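Local coordinates for A1 protein (Enterobacteria phage Qbeta, PDB 3RLK) that is a minor virion protein made by read-through of the coat-protein stop codon, and is probably needed for infection of the host, at residues F63-L67 with K68-G72; I147-Y150 with H151-G154. All coordinates share one frame; numbering follows the deposited sequence.

Contact 1. Residues F63-L67 with K68-G72; sequences FDVAL and KDLLG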
loop_
_atom_site.group_PDB
_atom_site.type_symbol
_atom_site.label_atom_id
_atom_site.label_comp_id
_atom_site.label_asym_id
_atom_site.label_seq_id
_atom_site.Cartn_x
_atom_site.Cartn_y
_atom_site.Cartn_z
ATOM N N PHE A 63 13.258 0.847 1.458
ATOM C CA PHE A 63 12.914 -0.268 0.560
ATOM C C PHE A 63 14.110 -0.633 -0.339
ATOM O O PHE A 63 14.992 0.199 -0.627
ATOM C CB PHE A 63 11.751 0.129 -0.366
ATOM C CG PHE A 63 10.543 0.641 0.370
ATOM C CD1 PHE A 63 9.694 -0.246 1.072
ATOM C CD2 PHE A 63 10.194 1.979 0.336
ATOM C CE1 PHE A 63 8.502 0.214 1.703
ATOM C CE2 PHE A 63 9.048 2.451 0.964
ATOM C CZ PHE A 63 8.195 1.620 1.656
ATOM N N ASP A 64 14.156 -1.910 -0.748
ATOM C CA ASP A 64 15.254 -2.407 -1.569
ATOM C C ASP A 64 14.829 -2.323 -3.035
ATOM O O ASP A 64 14.900 -3.316 -3.770
ATOM C CB ASP A 64 15.538 -3.857 -1.195
ATOM C CG ASP A 64 16.141 -3.999 0.198
ATOM O OD1 ASP A 64 16.897 -3.087 0.631
ATOM O OD2 ASP A 64 15.918 -5.061 0.827
ATOM N N VAL A 65 14.301 -1.172 -3.417
ATOM C CA VAL A 65 14.144 -0.825 -4.856
ATOM C C VAL A 65 14.579 0.608 -4.989
ATOM O O VAL A 65 14.450 1.355 -3.963
ATOM C CB VAL A 65 12.670 -0.911 -5.374
ATOM C CG1 VAL A 65 12.254 -2.292 -5.515
ATOM C CG2 VAL A 65 11.659 -0.099 -4.488
ATOM N N ALA A 66 15.059 1.012 -6.193
ATOM C CA ALA A 66 15.273 2.449 -6.522
ATOM C C ALA A 66 13.923 3.035 -6.907
ATOM O O ALA A 66 13.069 2.343 -7.478
ATOM C CB ALA A 66 16.278 2.687 -7.680
ATOM N N LEU A 67 13.721 4.324 -6.623
ATOM C CA LEU A 67 12.502 4.941 -7.143
ATOM C C LEU A 67 12.368 4.671 -8.622
ATOM O O LEU A 67 11.251 4.316 -9.064
ATOM C CB LEU A 67 12.512 6.450 -6.935
ATOM C CG LEU A 67 11.313 7.216 -7.478
ATOM C CD1 LEU A 67 10.015 6.810 -6.772
ATOM C CD2 LEU A 67 11.652 8.674 -7.148
ATOM N N LYS A 68 13.442 4.835 -9.389
ATOM C CA LYS A 68 13.253 4.699 -10.860
ATOM C C LYS A 68 12.762 3.284 -11.219
ATOM O O LYS A 68 12.153 3.118 -12.289
ATOM C CB LYS A 68 14.490 5.064 -11.674
ATOM C CG LYS A 68 15.700 4.096 -11.600
ATOM C CD LYS A 68 16.691 4.301 -12.718
ATOM C CE LYS A 68 17.355 2.971 -13.064
ATOM N NZ LYS A 68 18.382 2.581 -12.042
ATOM N N ASP A 69 12.978 2.282 -10.353
ATOM C CA ASP A 69 12.502 0.917 -10.703
ATOM C C ASP A 69 10.987 0.820 -10.881
ATOM O O ASP A 69 10.485 -0.054 -11.627
ATOM C CB ASP A 69 12.878 -0.118 -9.622
ATOM C CG ASP A 69 14.374 -0.299 -9.506
ATOM O OD1 ASP A 69 15.023 -0.038 -10.558
ATOM O OD2 ASP A 69 14.897 -0.601 -8.402
ATOM N N LEU A 70 10.277 1.710 -10.185
ATOM C CA LEU A 70 8.816 1.679 -10.156
ATOM C C LEU A 70 8.171 2.625 -11.133
ATOM O O LEU A 70 6.922 2.659 -11.186
ATOM C CB LEU A 70 8.326 2.019 -8.746
ATOM C CG LEU A 70 9.044 1.305 -7.602
ATOM C CD1 LEU A 70 8.575 1.813 -6.247
ATOM C CD2 LEU A 70 8.882 -0.245 -7.619
ATOM N N LEU A 71 9.005 3.430 -11.826
ATOM C CA LEU A 71 8.547 4.480 -12.722
ATOM C C LEU A 71 8.752 4.085 -14.205
ATOM O O LEU A 71 9.530 3.191 -14.516
ATOM C CB LEU A 71 9.246 5.790 -12.492
ATOM C CG LEU A 71 8.996 6.360 -11.061
ATOM C CD1 LEU A 71 9.722 7.705 -10.991
ATOM C CD2 LEU A 71 7.532 6.492 -10.590
ATOM N N GLY A 72 7.941 4.643 -15.083
ATOM C CA GLY A 72 8.129 4.346 -16.496
ATOM C C GLY A 72 7.149 5.159 -17.259
ATOM O O GLY A 72 6.809 6.283 -16.833
#
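A run of overlapping beta turns joins strand 62-63 to strand 71-72, and D69 folds back to A66 at its start. The carboxylate of D69 reaches the backbone of A66: OD2 accepts the amide N of A66 at 2.7 Å, with the N-H coming from above the carboxylate plane, 51° out of it. CG of D69 stands opposite its own carbonyl carbon (chi1 -65°), which brings the acid beside the opening peptide, and OD2 also lies 3.6 Å from CB of A66. In return, the amide N of D69 donates to O of A66 at 2.9 Å. This bond closes the first of three successive turns, A66-D69, L67-L70 and K68-L71, so the D69 side chain accepts the N-H of the residue that begins the series. Two further bonds continue it, L70 N to L67 O at 3.0 Å and L71 N to K68 O at 3.2 Å, before the chain straightens into strand 71-72. Both D69 oxygens are engaged, OD1 by T25 OG1, an atom that K68 NZ also meets. Two apolar pairs accompany the polar clasp. V65, just before the turns, sets CG2 on CD1 of L70 at 4.0 Å, the two side chains crossing at about a right angle. L67 CG touches L71 CD1 at 3.9 Å. With CG of L67 swung opposite its backbone N (chi1 178°), the isobutyl group packs on Y28 and I187, while L70 packs on A185 and I187; the turns are thereby laid against strand 183-188. L71 CG, 3.6 Å from O of L67, closes over the carbonyl that L70 N already binds.

Contact 2. Residues I147-Y150 with H151-G154; sequences IAAY and HADG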
loop_
_atom_site.group_PDB
_atom_site.type_symbol
_atom_site.label_atom_id
_atom_site.label_comp_id
_atom_site.label_asym_id
_atom_site.label_seq_id
_atom_site.Cartn_x
_atom_site.Cartn_y
_atom_site.Cartn_z
ATOM N N ILE A 147 -0.113 9.424 3.384
ATOM C CA ILE A 147 0.118 9.086 1.954
ATOM C C ILE A 147 -0.851 9.885 1.028
ATOM O O ILE A 147 -0.459 10.346 -0.035
ATOM C CB ILE A 147 -0.063 7.538 1.750
ATOM C CG1 ILE A 147 1.012 6.814 2.591
ATOM C CG2 ILE A 147 -0.100 7.172 0.232
ATOM C CD1 ILE A 147 0.789 5.282 2.695
ATOM N N ALA A 148 -2.120 9.966 1.388
ATOM C CA ALA A 148 -3.138 10.559 0.570
ATOM C C ALA A 148 -3.487 12.046 0.867
ATOM O O ALA A 148 -4.496 12.564 0.369
ATOM C CB ALA A 148 -4.424 9.658 0.579
ATOM N N ALA A 149 -2.659 12.727 1.642
ATOM C CA ALA A 149 -2.906 14.141 2.028
ATOM C C ALA A 149 -2.795 15.057 0.829
ATOM O O ALA A 149 -2.129 14.784 -0.143
ATOM C CB ALA A 149 -1.920 14.609 3.079
ATOM N N TYR A 150 -3.481 16.170 0.931
ATOM C CA TYR A 150 -3.464 17.182 -0.115
ATOM C C TYR A 150 -2.021 17.482 -0.480
ATOM O O TYR A 150 -1.193 17.768 0.395
ATOM C CB TYR A 150 -4.194 18.413 0.392
ATOM C CG TYR A 150 -4.372 19.508 -0.618
ATOM C CD1 TYR A 150 -5.217 19.341 -1.719
ATOM C CD2 TYR A 150 -3.723 20.747 -0.443
ATOM C CE1 TYR A 150 -5.393 20.379 -2.638
ATOM C CE2 TYR A 150 -3.889 21.758 -1.326
ATOM C CZ TYR A 150 -4.724 21.597 -2.423
ATOM O OH TYR A 150 -4.859 22.686 -3.266
ATOM N N HIS A 151 -1.714 17.319 -1.771
ATOM C CA HIS A 151 -0.340 17.549 -2.306
ATOM C C HIS A 151 0.782 16.608 -1.872
ATOM O O HIS A 151 1.956 16.875 -2.212
ATOM C CB HIS A 151 0.141 19.007 -2.142
ATOM C CG HIS A 151 -0.482 19.957 -3.144
ATOM N ND1 HIS A 151 -0.766 21.274 -2.850
ATOM C CD2 HIS A 151 -0.928 19.752 -4.420
ATOM C CE1 HIS A 151 -1.321 21.852 -3.908
ATOM N NE2 HIS A 151 -1.451 20.949 -4.865
ATOM N N ALA A 152 0.472 15.549 -1.125
ATOM C CA ALA A 152 1.543 14.592 -0.739
ATOM C C ALA A 152 2.032 13.781 -1.958
ATOM O O ALA A 152 3.211 13.344 -2.010
ATOM C CB ALA A 152 1.070 13.581 0.330
ATOM N N ASP A 153 1.125 13.628 -2.912
ATOM C CA ASP A 153 1.362 12.840 -4.127
ATOM C C ASP A 153 1.920 11.419 -3.807
ATOM O O ASP A 153 2.817 10.880 -4.511
ATOM C CB ASP A 153 2.360 13.539 -5.029
ATOM C CG ASP A 153 1.849 14.864 -5.542
ATOM O OD1 ASP A 153 0.614 15.077 -5.507
ATOM O OD2 ASP A 153 2.742 15.624 -5.966
ATOM N N GLY A 154 1.399 10.840 -2.733
ATOM C CA GLY A 154 1.844 9.511 -2.274
ATOM C C GLY A 154 1.195 8.422 -3.085
ATOM O O GLY A 154 -0.006 8.505 -3.407
HETATM O O HOH W 1 -2.088 12.898 -2.458
#
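The Y150 ring carries the imidazole of H151 over one face, with CG of H151 displaced toward the rim, while CZ of Y150 in turn lies over a face of the H151 ring. The centroids of the Y150 and H151 rings are 4.2 Å apart and the planes meet at 37°, an oblique pairing in which the side chains run alongside each other in the same direction. Between the rings the shortest approach is Y150 CE2 to H151 ND1, 3.5 Å. CG of Y150 stands opposite its own backbone N (chi1 -175°), which sets the phenol beside the neighbouring imidazole; H151 meets the ring of Y85 as well. These two aromatics are the central residues of a type II beta turn, Y150 extended and H151 with left-handed helical backbone angles, closed by A152 N donating to O of A149 at 2.9 Å along a nearly straight bond (169°). The turn forms the tip of the loop that doubles back between helix 144-147 and strand 154-159. A water bridges its two limbs, donating to A149 O at 3.0 Å and weakly accepting from D153 N at 3.3 Å. At the mouth of the loop, G154 N makes a weak bond to I147 O at 3.3 Å. CB of A152 also leans on this carbonyl, 3.6 Å from I147 O, and I147 CG2 packs against the G154 peptide, 3.8 Å from its C. F32 packs on both I147 and A152, while the D153 carboxylate is held by Y85 OH.

Overall arrangement
From the N terminus, the chain passes T25, K27 and Y28, which later meet F63, D64 and residues 66-69, before contact 1 closes the short connection from strand 62-63 to strand 71-72. Contact 2 comes some 75 residues later, closing the loop from helix 144-147 to strand 154-159. The two are in series, neither nested nor crossed; their centres are 19 Å apart and their nearest atoms about 8 Å, without touching. The C-terminal part of the chain comes to both: strand 183-188 backs contact 1, and F63 reaches it too, while V189, just beyond it, shares a backbone bond with D153. R92 hydrogen-bonds the carbonyls of K68 and L71 in contact 1, and R82 that of G154 in contact 2.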